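Local coordinates for protein imine reductase (Bacillus cereus, PDB 4D3D) that catalyses the NADPH-dependent, S-selective reduction of the imine 2-methylpyrroline, and probably of related cyclic imines, at residues V81-T86 with L107-S112; G136-P141 with Y150-G155; L205-A210 with Q267-D272. All coordinates share one frame; numbering follows the deposited sequence. Where two conformers were deposited one is given.

Interaction 1. Residues V81-T86 with L107-S112; sequences VILSLT and LVNLSS
Leu107 leans back against Val81 on one face of the sheet, its CD1 lying 3.6 Å from Val81 CB, the two side chains running alongside each other. The next bump on this face is Leu83. With CG anti to the carbonyl carbon (chi1 -61°), it sends CD1 into the saddle between Leu107 and Asn109, 4.0 Å from Leu107 CB and 3.9 Å from Asn109 OD1. Met91 of helix 88-95 packs on both Leu83 and Asn109 from this side. On the opposite face Ile82 works as a fork: its CD1 bends onto CB and CG2 of Val108, while its CG2 meets Leu110 CD1 at 3.7 Å.

The parallel strands between are joined by near-straight bonds from Val108 N to Val81 O, from Leu83 N to Val108 O (2.8 Å) and from Leu110 N to Leu83 O. This is the strand pairing of a beta-alpha-beta unit in the Rossmann-type domain. Beyond the strands, Ser111 OG in one of its two conformers donates to Leu85 O at 3.1 Å, coming from above the carbonyl plane, and a water links Thr86 O to Ser112 O. Ser84 OG, likewise in one conformer, bonds Ile27 O and, in the probable dinucleotide-binding glycine motif, Gly28 O. Interlocking hydrocarbon gives way to hydroxyl and water bonds where the strands end, consistent with the polar C-terminal edge at which Rossmann-type domains bind their cofactor.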
ATOM      1  N   VAL B  81     -31.241  13.398 -15.439  1.00 18.03           N
ATOM      2  CA  VAL B  81     -31.780  12.564 -14.351  1.00 16.48           C
ATOM      3  C   VAL B  81     -30.583  12.003 -13.606  1.00 20.00           C
ATOM      4  O   VAL B  81     -29.846  11.203 -14.155  1.00 21.26           O
ATOM      5  CB  VAL B  81     -32.620  11.435 -14.958  1.00 17.03           C
ATOM      6  CG1 VAL B  81     -33.134  10.537 -13.843  1.00 20.81           C
ATOM      7  CG2 VAL B  81     -33.718  11.995 -15.864  1.00 17.14           C
ATOM      8  N   ILE B  82     -30.397  12.440 -12.357  1.00 18.07           N
ATOM      9  CA  ILE B  82     -29.368  11.852 -11.491  1.00 18.38           C
ATOM     10  C   ILE B  82     -29.894  10.572 -10.815  1.00 20.54           C
ATOM     11  O   ILE B  82     -30.915  10.628 -10.152  1.00 21.32           O
ATOM     12  CB  ILE B  82     -28.929  12.858 -10.415  1.00 20.76           C
ATOM     13  CG1 ILE B  82     -28.501  14.225 -10.966  1.00 24.69           C
ATOM     14  CG2 ILE B  82     -27.845  12.241  -9.513  1.00 20.88           C
ATOM     15  CD1 ILE B  82     -27.556  14.229 -12.074  1.00 29.51           C
ATOM     16  N   LEU B  83     -29.247   9.431 -11.022  1.00 19.07           N
ATOM     17  CA  LEU B  83     -29.673   8.209 -10.397  1.00 19.60           C
ATOM     18  C   LEU B  83     -28.732   7.950  -9.209  1.00 22.64           C
ATOM     19  O   LEU B  83     -27.616   7.473  -9.378  1.00 23.10           O
ATOM     20  CB  LEU B  83     -29.600   7.072 -11.380  1.00 19.21           C
ATOM     21  CG  LEU B  83     -30.491   7.210 -12.616  1.00 18.94           C
ATOM     22  CD1 LEU B  83     -30.287   6.025 -13.499  1.00 22.19           C
ATOM     23  CD2 LEU B  83     -31.941   7.196 -12.193  1.00 22.36           C
ATOM     24  N   SER B  84     -29.171   8.324  -8.029  1.00 22.50           N
ATOM     25  CA  SER B  84     -28.416   8.092  -6.815  0.50 23.54           C
ATOM     26  C   SER B  84     -29.059   6.868  -6.131  1.00 24.48           C
ATOM     27  O   SER B  84     -29.812   6.996  -5.170  1.00 30.24           O
ATOM     28  CB  SER B  84     -28.450   9.391  -5.989  0.50 23.58           C
ATOM     29  OG  SER B  84     -29.701  10.115  -6.064  0.50 23.58           O
ATOM     30  N   LEU B  85     -28.854   5.706  -6.712  1.00 23.56           N
ATOM     31  CA  LEU B  85     -29.476   4.510  -6.280  1.00 23.43           C
ATOM     32  C   LEU B  85     -28.419   3.655  -5.531  1.00 25.85           C
ATOM     33  O   LEU B  85     -27.224   3.842  -5.677  1.00 25.65           O
ATOM     34  CB  LEU B  85     -29.983   3.715  -7.491  1.00 24.02           C
ATOM     35  CG  LEU B  85     -30.906   4.496  -8.451  1.00 25.20           C
ATOM     36  CD1 LEU B  85     -31.283   3.693  -9.712  1.00 26.48           C
ATOM     37  CD2 LEU B  85     -32.158   4.900  -7.697  1.00 23.96           C
ATOM     38  N   THR B  86     -28.878   2.621  -4.895  1.00 26.18           N
ATOM     39  CA  THR B  86     -27.960   1.777  -4.128  1.00 29.04           C
ATOM     40  C   THR B  86     -27.191   0.771  -5.005  1.00 29.08           C
ATOM     41  O   THR B  86     -26.122   0.334  -4.620  1.00 31.06           O
ATOM     42  CB  THR B  86     -28.702   1.010  -2.984  1.00 28.45           C
ATOM     43  OG1 THR B  86     -29.754   0.231  -3.547  1.00 27.40           O
ATOM     44  CG2 THR B  86     -29.265   1.944  -1.909  1.00 32.08           C
ATOM     45  N   LEU B 107     -29.063   9.916 -18.220  1.00 19.21           N
ATOM     46  CA  LEU B 107     -29.075   9.258 -16.921  1.00 18.15           C
ATOM     47  C   LEU B 107     -27.639   9.329 -16.373  1.00 19.59           C
ATOM     48  O   LEU B 107     -26.716   8.865 -17.049  1.00 18.90           O
ATOM     49  CB  LEU B 107     -29.473   7.767 -17.034  1.00 21.61           C
ATOM     50  CG  LEU B 107     -30.939   7.414 -17.327  1.00 22.41           C
ATOM     51  CD1 LEU B 107     -31.946   8.218 -16.513  1.00 22.16           C
ATOM     52  CD2 LEU B 107     -31.258   7.641 -18.813  1.00 22.70           C
ATOM     53  N   VAL B 108     -27.469   9.895 -15.193  1.00 19.74           N
ATOM     54  CA  VAL B 108     -26.131   9.939 -14.560  1.00 21.13           C
ATOM     55  C   VAL B 108     -26.167   8.883 -13.450  1.00 22.42           C
ATOM     56  O   VAL B 108     -26.772   9.092 -12.374  1.00 21.50           O
ATOM     57  CB  VAL B 108     -25.835  11.364 -14.016  1.00 20.95           C
ATOM     58  CG1 VAL B 108     -24.437  11.434 -13.361  1.00 21.59           C
ATOM     59  CG2 VAL B 108     -25.956  12.390 -15.080  1.00 21.27           C
ATOM     60  N   ASN B 109     -25.452   7.794 -13.643  1.00 22.87           N
ATOM     61  CA  ASN B 109     -25.480   6.651 -12.732  1.00 26.88           C
ATOM     62  C   ASN B 109     -24.375   6.818 -11.758  1.00 28.92           C
ATOM     63  O   ASN B 109     -23.204   6.721 -12.166  1.00 24.94           O
ATOM     64  CB  ASN B 109     -25.204   5.357 -13.496  1.00 33.06           C
ATOM     65  CG  ASN B 109     -26.449   4.596 -13.801  1.00 45.42           C
ATOM     66  OD1 ASN B 109     -26.971   4.602 -14.957  1.00 45.27           O
ATOM     67  ND2 ASN B 109     -27.006   4.004 -12.759  1.00 41.54           N
ATOM     68  N   LEU B 110     -24.720   6.946 -10.489  1.00 25.86           N
ATOM     69  CA  LEU B 110     -23.696   7.039  -9.417  1.00 29.57           C
ATOM     70  C   LEU B 110     -23.494   5.790  -8.589  1.00 29.11           C
ATOM     71  O   LEU B 110     -22.706   5.811  -7.678  1.00 30.69           O
ATOM     72  CB  LEU B 110     -24.039   8.188  -8.489  1.00 31.85           C
ATOM     73  CG  LEU B 110     -24.281   9.540  -9.175  1.00 28.95           C
ATOM     74  CD1 LEU B 110     -24.824  10.566  -8.167  1.00 33.00           C
ATOM     75  CD2 LEU B 110     -23.074  10.090  -9.886  1.00 31.82           C
ATOM     76  N   SER B 111     -24.142   4.672  -8.872  1.00 29.55           N
ATOM     77  CA  SER B 111     -23.921   3.471  -8.075  0.50 29.85           C
ATOM     78  C   SER B 111     -22.450   3.014  -8.201  1.00 33.44           C
ATOM     79  O   SER B 111     -21.929   2.965  -9.320  1.00 32.65           O
ATOM     80  CB  SER B 111     -24.817   2.353  -8.577  0.50 29.12           C
ATOM     81  OG  SER B 111     -26.230   2.650  -8.402  0.50 25.86           O
ATOM     82  N   SER B 112     -21.817   2.627  -7.090  1.00 31.32           N
ATOM     83  CA  SER B 112     -20.493   1.954  -7.145  1.00 28.54           C
ATOM     84  C   SER B 112     -20.610   0.479  -7.514  1.00 29.37           C
ATOM     85  O   SER B 112     -21.302  -0.323  -6.837  1.00 28.80           O
ATOM     86  CB  SER B 112     -19.747   2.170  -5.784  1.00 33.37           C
ATOM     87  OG  SER B 112     -18.447   1.606  -5.817  1.00 28.51           O
TER
HETATM   88  O   HOH W   1     -23.645  -0.878  -5.872  1.00 26.95           O

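Interaction 2. Residues G136-P141 with Y150-G155; sequences GVQVPP and YTYYSG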
ATOM      1  N   GLY B 136     -18.314   8.374 -10.432  1.00 21.10           N
ATOM      2  CA  GLY B 136     -17.641   7.755  -9.290  1.00 21.86           C
ATOM      3  C   GLY B 136     -17.349   8.827  -8.254  1.00 18.60           C
ATOM      4  O   GLY B 136     -16.356   9.517  -8.349  1.00 21.86           O
ATOM      5  N   VAL B 137     -18.280   9.009  -7.309  1.00 21.55           N
ATOM      6  CA  VAL B 137     -18.147  10.093  -6.321  1.00 23.17           C
ATOM      7  C   VAL B 137     -17.101   9.682  -5.278  1.00 26.01           C
ATOM      8  O   VAL B 137     -17.212   8.629  -4.691  1.00 28.35           O
ATOM      9  CB  VAL B 137     -19.496  10.416  -5.662  1.00 28.55           C
ATOM     10  CG1 VAL B 137     -19.356  11.568  -4.653  1.00 29.57           C
ATOM     11  CG2 VAL B 137     -20.552  10.777  -6.728  1.00 26.64           C
ATOM     12  N   GLN B 138     -16.134  10.563  -5.082  1.00 29.21           N
ATOM     13  CA  GLN B 138     -14.968  10.259  -4.226  1.00 32.23           C
ATOM     14  C   GLN B 138     -15.133  10.739  -2.801  1.00 32.36           C
ATOM     15  O   GLN B 138     -14.224  10.520  -2.016  1.00 35.99           O
ATOM     16  CB  GLN B 138     -13.724  10.895  -4.837  1.00 31.41           C
ATOM     17  CG  GLN B 138     -13.372  10.400  -6.223  1.00 33.87           C
ATOM     18  CD  GLN B 138     -12.323  11.289  -6.840  1.00 39.97           C
ATOM     19  OE1 GLN B 138     -11.524  11.853  -6.110  1.00 41.91           O
ATOM     20  NE2 GLN B 138     -12.332  11.462  -8.173  1.00 38.97           N
ATOM     21  N   VAL B 139     -16.266  11.354  -2.448  1.00 32.47           N
ATOM     22  CA  VAL B 139     -16.507  11.966  -1.119  1.00 31.19           C
ATOM     23  C   VAL B 139     -17.828  11.468  -0.494  1.00 34.23           C
ATOM     24  O   VAL B 139     -18.721  10.914  -1.187  1.00 35.63           O
ATOM     25  CB  VAL B 139     -16.523  13.508  -1.184  1.00 31.14           C
ATOM     26  CG1 VAL B 139     -15.159  14.107  -1.654  1.00 29.96           C
ATOM     27  CG2 VAL B 139     -17.673  14.025  -2.083  1.00 30.99           C
ATOM     28  N   PRO B 140     -17.988  11.633   0.840  1.00 31.74           N
ATOM     29  CA  PRO B 140     -19.244  11.254   1.438  1.00 29.49           C
ATOM     30  C   PRO B 140     -20.255  12.385   1.183  1.00 26.45           C
ATOM     31  O   PRO B 140     -19.841  13.446   0.676  1.00 31.11           O
ATOM     32  CB  PRO B 140     -18.919  11.149   2.931  1.00 31.26           C
ATOM     33  CG  PRO B 140     -17.716  12.016   3.127  1.00 30.26           C
ATOM     34  CD  PRO B 140     -16.964  12.052   1.827  1.00 32.36           C
ATOM     35  N   PRO B 141     -21.527  12.191   1.570  1.00 31.67           N
ATOM     36  CA  PRO B 141     -22.527  13.239   1.352  1.00 32.56           C
ATOM     37  C   PRO B 141     -22.136  14.628   1.853  1.00 35.69           C
ATOM     38  O   PRO B 141     -22.454  15.612   1.193  1.00 36.05           O
ATOM     39  CB  PRO B 141     -23.766  12.671   2.043  1.00 35.66           C
ATOM     40  CG  PRO B 141     -23.669  11.202   1.797  1.00 35.24           C
ATOM     41  CD  PRO B 141     -22.173  10.915   1.981  1.00 34.23           C
ATOM     42  N   TYR B 150     -14.061  15.844  -5.611  1.00 29.90           N
ATOM     43  CA  TYR B 150     -14.024  15.409  -7.020  1.00 27.33           C
ATOM     44  C   TYR B 150     -14.917  14.186  -7.244  1.00 26.24           C
ATOM     45  O   TYR B 150     -15.066  13.311  -6.374  1.00 26.07           O
ATOM     46  CB  TYR B 150     -12.579  15.113  -7.486  1.00 29.82           C
ATOM     47  CG  TYR B 150     -11.819  16.367  -7.858  1.00 31.57           C
ATOM     48  CD1 TYR B 150     -11.250  17.161  -6.862  1.00 34.09           C
ATOM     49  CD2 TYR B 150     -11.705  16.775  -9.200  1.00 33.87           C
ATOM     50  CE1 TYR B 150     -10.588  18.334  -7.181  1.00 37.22           C
ATOM     51  CE2 TYR B 150     -11.028  17.950  -9.536  1.00 38.01           C
ATOM     52  CZ  TYR B 150     -10.471  18.709  -8.513  1.00 37.70           C
ATOM     53  OH  TYR B 150      -9.825  19.868  -8.815  1.00 38.39           O
ATOM     54  N   THR B 151     -15.496  14.121  -8.429  1.00 24.47           N
ATOM     55  CA  THR B 151     -16.179  12.904  -8.937  1.00 23.37           C
ATOM     56  C   THR B 151     -15.584  12.511 -10.283  1.00 22.41           C
ATOM     57  O   THR B 151     -15.318  13.371 -11.177  1.00 19.11           O
ATOM     58  CB  THR B 151     -17.651  13.248  -9.119  1.00 24.45           C
ATOM     59  OG1 THR B 151     -18.219  13.595  -7.838  1.00 24.12           O
ATOM     60  CG2 THR B 151     -18.446  12.116  -9.743  1.00 22.47           C
ATOM     61  N   TYR B 152     -15.263  11.238 -10.470  1.00 21.95           N
ATOM     62  CA  TYR B 152     -14.821  10.734 -11.770  1.00 21.60           C
ATOM     63  C   TYR B 152     -16.019  10.608 -12.705  1.00 20.56           C
ATOM     64  O   TYR B 152     -17.035  10.112 -12.295  1.00 21.66           O
ATOM     65  CB  TYR B 152     -14.261   9.313 -11.643  1.00 24.99           C
ATOM     66  CG  TYR B 152     -13.008   9.156 -10.802  1.00 24.87           C
ATOM     67  CD1 TYR B 152     -11.859   9.803 -11.159  1.00 28.81           C
ATOM     68  CD2 TYR B 152     -12.979   8.341  -9.700  1.00 24.23           C
ATOM     69  CE1 TYR B 152     -10.693   9.668 -10.413  1.00 31.96           C
ATOM     70  CE2 TYR B 152     -11.800   8.206  -8.945  1.00 28.34           C
ATOM     71  CZ  TYR B 152     -10.686   8.921  -9.294  1.00 29.18           C
ATOM     72  OH  TYR B 152      -9.450   8.833  -8.598  1.00 30.48           O
ATOM     73  N   TYR B 153     -15.886  11.035 -13.947  1.00 19.36           N
ATOM     74  CA  TYR B 153     -16.923  10.866 -14.922  1.00 19.61           C
ATOM     75  C   TYR B 153     -16.437  10.261 -16.182  1.00 19.39           C
ATOM     76  O   TYR B 153     -15.287  10.414 -16.617  1.00 19.35           O
ATOM     77  CB  TYR B 153     -17.532  12.248 -15.248  1.00 18.83           C
ATOM     78  CG  TYR B 153     -18.439  12.818 -14.195  1.00 19.22           C
ATOM     79  CD1 TYR B 153     -19.639  12.220 -13.905  1.00 20.15           C
ATOM     80  CD2 TYR B 153     -18.025  13.904 -13.409  1.00 20.74           C
ATOM     81  CE1 TYR B 153     -20.480  12.736 -12.937  1.00 22.17           C
ATOM     82  CE2 TYR B 153     -18.855  14.433 -12.417  1.00 20.40           C
ATOM     83  CZ  TYR B 153     -20.074  13.854 -12.173  1.00 23.23           C
ATOM     84  OH  TYR B 153     -20.960  14.301 -11.215  1.00 25.64           O
ATOM     85  N   SER B 154     -17.267   9.408 -16.801  1.00 17.99           N
ATOM     86  CA  SER B 154     -16.923   8.850 -18.102  1.00 17.29           C
ATOM     87  C   SER B 154     -18.164   8.540 -18.936  1.00 19.86           C
ATOM     88  O   SER B 154     -19.284   8.454 -18.389  1.00 18.80           O
ATOM     89  CB  SER B 154     -16.044   7.593 -18.038  1.00 18.27           C
ATOM     90  OG  SER B 154     -16.686   6.513 -17.401  1.00 17.90           O
ATOM     91  N   GLY B 155     -17.962   8.358 -20.226  1.00 19.51           N
ATOM     92  CA  GLY B 155     -19.099   8.252 -21.166  1.00 20.41           C
ATOM     93  C   GLY B 155     -18.866   9.246 -22.328  1.00 22.13           C
ATOM     94  O   GLY B 155     -17.781   9.780 -22.529  1.00 21.39           O
TER
HETATM   95  O   HOH W   2     -12.409  14.114  -3.834  1.00 34.37           O
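Gly136 and Tyr152 exchange two backbone hydrogen bonds, Gly136 N to Tyr152 O and Tyr152 N to Gly136 O, each 2.9 Å long, which makes them a hydrogen-bonded antiparallel pair. A third bond, Gln138 N to Tyr150 O at 3.2 Å, carries the pairing past the end of strand 131-137. These are the bonds of a beta hairpin, whose second strand, 149-155, runs antiparallel to 131-137 and, with its parallel neighbour 171-175, reverses the direction of the Rossmann-type sheet at this edge.

Flat groups meet through Gln138 and Tyr152. The extended glutamine chain sets NE2 over the centre of the tyrosine ring, 3.2 Å from Tyr152 CZ, with the amide and ring planes inclined by 34°. On the way its CB passes 3.2 Å from Tyr150 O, and its OE1 lies 3.7 Å from Tyr150 CB. A water accepts from Tyr150 N and donates weakly to Gln138 OE1.

The apolar share is small: Val137 CG2 packs 3.9 Å from Thr151 CG2, while Thr151 OG1 has its polar partner in Thr171 OG1. The position of NE2 is consistent with a tilted amide-on-ring stack, in which the partly positive amide hydrogens would be favoured over the electron-rich ring face.

Interaction 3. Residues L205-A210 with Q267-D272; sequences LAIANA and QEAGID
Ala206 O accepts the helical hydrogen bond from Ala210 N at 3.0 Å and is also covered from across the contact by Ile271, whose CD1 comes within 3.7 Å of this oxygen. The isoleucine leaves its backbone toward the helix, with CG1 3.9 Å from Ile207 N and CD1 reaching on to Ala206 CB. Its branching explains the double reach. CG1 lies beside the backbone N (chi1 -63°), and a further bend at chi2, -47°, brings CD1 over the peptide, while CG2 points past it to the same Ala206 methyl. Ile207 slants across Ile271, with 4.0 Å between Ile207 CG1 and Ile271 CG1, and its other branch, CG2, faces Ala269 CB.

One turn further on, the contact shrinks to alanines. Ala210 CB lies 4.0 Å from Ala269 CB and 3.6 Å from Ala269 O, so a bare methyl rests beside the backbone where helix 252-268 ends. That end is a Schellman motif: Gly270 takes a positive phi of 64°, and its N bonds back to Gln267 O at 3.1 Å. The reversal swings the chain round and turns Ile271 in toward the long helix 182-210, within the all-helical C-terminal domain. Asp272 then precedes helix 274-288, its OD2 capping Ala274 N with a weak bond.

The second subunit lies close by. Asp272 OD1 forms a salt bridge with Arg285 of that subunit, and Glu268 bonds through OE1 to Glu116 N and through OE2 to Thr114 OG1 of the same neighbour.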
ATOM      1  N   LEU B 205       1.461  -2.789  12.498  1.00 14.99           N
ATOM      2  CA  LEU B 205       1.196  -2.273  13.850  1.00 15.95           C
ATOM      3  C   LEU B 205       0.971  -3.411  14.847  1.00 15.48           C
ATOM      4  O   LEU B 205       1.489  -3.367  16.009  1.00 17.64           O
ATOM      5  CB  LEU B 205       0.055  -1.280  13.840  1.00 16.06           C
ATOM      6  CG  LEU B 205      -0.333  -0.711  15.196  1.00 17.87           C
ATOM      7  CD1 LEU B 205       0.851   0.055  15.808  1.00 18.49           C
ATOM      8  CD2 LEU B 205      -1.521   0.180  14.979  1.00 18.56           C
ATOM      9  N   ALA B 206       0.255  -4.488  14.477  1.00 14.08           N
ATOM     10  CA  ALA B 206       0.082  -5.579  15.394  1.00 15.70           C
ATOM     11  C   ALA B 206       1.410  -6.244  15.828  1.00 15.86           C
ATOM     12  O   ALA B 206       1.602  -6.691  17.002  1.00 19.59           O
ATOM     13  CB  ALA B 206      -0.818  -6.638  14.794  1.00 17.27           C
ATOM     14  N   ILE B 207       2.330  -6.403  14.840  1.00 17.10           N
ATOM     15  CA  ILE B 207       3.701  -6.898  15.108  1.00 17.00           C
ATOM     16  C   ILE B 207       4.384  -5.933  16.077  1.00 18.24           C
ATOM     17  O   ILE B 207       5.016  -6.432  17.042  1.00 19.70           O
ATOM     18  CB  ILE B 207       4.501  -7.066  13.817  1.00 15.15           C
ATOM     19  CG1 ILE B 207       3.880  -8.122  12.917  1.00 17.07           C
ATOM     20  CG2 ILE B 207       5.975  -7.486  14.132  1.00 16.99           C
ATOM     21  CD1 ILE B 207       4.498  -8.203  11.534  1.00 17.65           C
ATOM     22  N   ALA B 208       4.300  -4.650  15.846  1.00 17.31           N
ATOM     23  CA  ALA B 208       5.002  -3.636  16.658  1.00 19.27           C
ATOM     24  C   ALA B 208       4.438  -3.725  18.099  1.00 22.97           C
ATOM     25  O   ALA B 208       5.166  -3.789  19.052  1.00 21.36           O
ATOM     26  CB  ALA B 208       4.724  -2.297  16.134  1.00 17.41           C
ATOM     27  N   ASN B 209       3.126  -3.770  18.199  1.00 19.55           N
ATOM     28  CA  ASN B 209       2.480  -3.954  19.536  1.00 22.27           C
ATOM     29  C   ASN B 209       2.975  -5.205  20.257  1.00 26.23           C
ATOM     30  O   ASN B 209       3.225  -5.145  21.474  1.00 31.53           O
ATOM     31  CB  ASN B 209       0.916  -3.982  19.464  1.00 19.96           C
ATOM     32  CG  ASN B 209       0.238  -2.695  19.006  1.00 21.36           C
ATOM     33  OD1 ASN B 209      -0.977  -2.757  18.677  1.00 23.56           O
ATOM     34  ND2 ASN B 209       0.895  -1.577  18.955  1.00 23.26           N
ATOM     35  N   ALA B 210       3.113  -6.325  19.581  1.00 20.73           N
ATOM     36  CA  ALA B 210       3.565  -7.551  20.219  1.00 22.48           C
ATOM     37  C   ALA B 210       5.008  -7.405  20.780  1.00 27.95           C
ATOM     38  O   ALA B 210       5.371  -8.136  21.675  1.00 32.09           O
ATOM     39  CB  ALA B 210       3.452  -8.706  19.294  1.00 21.35           C
ATOM     40  N   GLN B 267       5.187 -14.684  12.361  1.00 17.77           N
ATOM     41  CA  GLN B 267       4.950 -15.940  13.075  1.00 23.25           C
ATOM     42  C   GLN B 267       5.537 -15.888  14.455  1.00 23.33           C
ATOM     43  O   GLN B 267       4.869 -16.289  15.421  1.00 23.47           O
ATOM     44  CB  GLN B 267       5.585 -17.098  12.392  1.00 27.94           C
ATOM     45  CG  GLN B 267       4.988 -17.520  11.126  1.00 35.12           C
ATOM     46  CD  GLN B 267       5.880 -18.491  10.350  1.00 42.66           C
ATOM     47  OE1 GLN B 267       7.102 -18.342  10.274  1.00 42.54           O
ATOM     48  NE2 GLN B 267       5.254 -19.463   9.722  1.00 46.39           N
ATOM     49  N   GLU B 268       6.746 -15.328  14.594  1.00 21.54           N
ATOM     50  CA  GLU B 268       7.412 -15.172  15.911  1.00 22.38           C
ATOM     51  C   GLU B 268       6.636 -14.286  16.855  1.00 21.47           C
ATOM     52  O   GLU B 268       6.693 -14.486  18.068  1.00 23.33           O
ATOM     53  CB  GLU B 268       8.806 -14.445  15.766  1.00 22.69           C
ATOM     54  CG  GLU B 268       9.888 -15.258  15.248  1.00 26.58           C
ATOM     55  CD  GLU B 268      11.145 -14.310  15.057  1.00 22.67           C
ATOM     56  OE1 GLU B 268      11.147 -13.024  15.453  1.00 28.95           O
ATOM     57  OE2 GLU B 268      12.045 -14.919  14.520  1.00 31.28           O
ATOM     58  N   ALA B 269       5.917 -13.277  16.335  1.00 19.86           N
ATOM     59  CA  ALA B 269       5.135 -12.320  17.081  1.00 18.51           C
ATOM     60  C   ALA B 269       3.710 -12.810  17.436  1.00 19.70           C
ATOM     61  O   ALA B 269       3.008 -12.102  18.104  1.00 23.23           O
ATOM     62  CB  ALA B 269       5.085 -10.956  16.405  1.00 20.58           C
ATOM     63  N   GLY B 270       3.395 -14.008  16.988  1.00 19.51           N
ATOM     64  CA  GLY B 270       2.071 -14.617  17.099  1.00 20.73           C
ATOM     65  C   GLY B 270       0.983 -13.907  16.352  1.00 23.02           C
ATOM     66  O   GLY B 270      -0.192 -13.979  16.714  1.00 24.01           O
ATOM     67  N   ILE B 271       1.339 -13.182  15.315  1.00 19.56           N
ATOM     68  CA  ILE B 271       0.324 -12.377  14.518  1.00 18.81           C
ATOM     69  C   ILE B 271      -0.181 -13.243  13.354  1.00 18.65           C
ATOM     70  O   ILE B 271       0.504 -14.113  12.839  1.00 18.43           O
ATOM     71  CB  ILE B 271       1.017 -11.069  14.080  1.00 18.42           C
ATOM     72  CG1 ILE B 271       1.420 -10.206  15.306  1.00 20.22           C
ATOM     73  CG2 ILE B 271       0.181 -10.235  13.070  1.00 19.26           C
ATOM     74  CD1 ILE B 271       0.326 -10.054  16.347  1.00 23.38           C
ATOM     75  N   ASP B 272      -1.433 -12.988  12.937  1.00 17.74           N
ATOM     76  CA  ASP B 272      -2.036 -13.744  11.817  1.00 18.53           C
ATOM     77  C   ASP B 272      -1.182 -13.632  10.570  1.00 15.30           C
ATOM     78  O   ASP B 272      -0.790 -12.560  10.163  1.00 17.09           O
ATOM     79  CB  ASP B 272      -3.436 -13.188  11.499  1.00 18.06           C
ATOM     80  CG  ASP B 272      -4.233 -14.087  10.518  1.00 20.59           C
ATOM     81  OD1 ASP B 272      -4.685 -15.170  10.923  1.00 22.50           O
ATOM     82  OD2 ASP B 272      -4.443 -13.635   9.396  1.00 23.71           O
TER

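Overall arrangement
From the N terminus, interaction 1 comes first, closing the crossover through helix 88-95 between strands 80-83 and 106-109. Interaction 2 follows, closing the hairpin connection between strands 131-137 and 149-155. The two share one sheet, in which 106-109 and 131-137 are neighbours, and they touch through Leu110 with Val137 and Val108 with Tyr153. Helix 182-210 then leads out of the nucleotide-binding domain, and interaction 3 closes a mainly helical loop of 56 residues. All three are in series, with neither nesting nor crossing. Interaction 3 stands about 43 Å from interaction 1 and 38 Å from interaction 2, centre to centre, and joins the ends of helices 182-210 and 252-268 within the C-terminal domain.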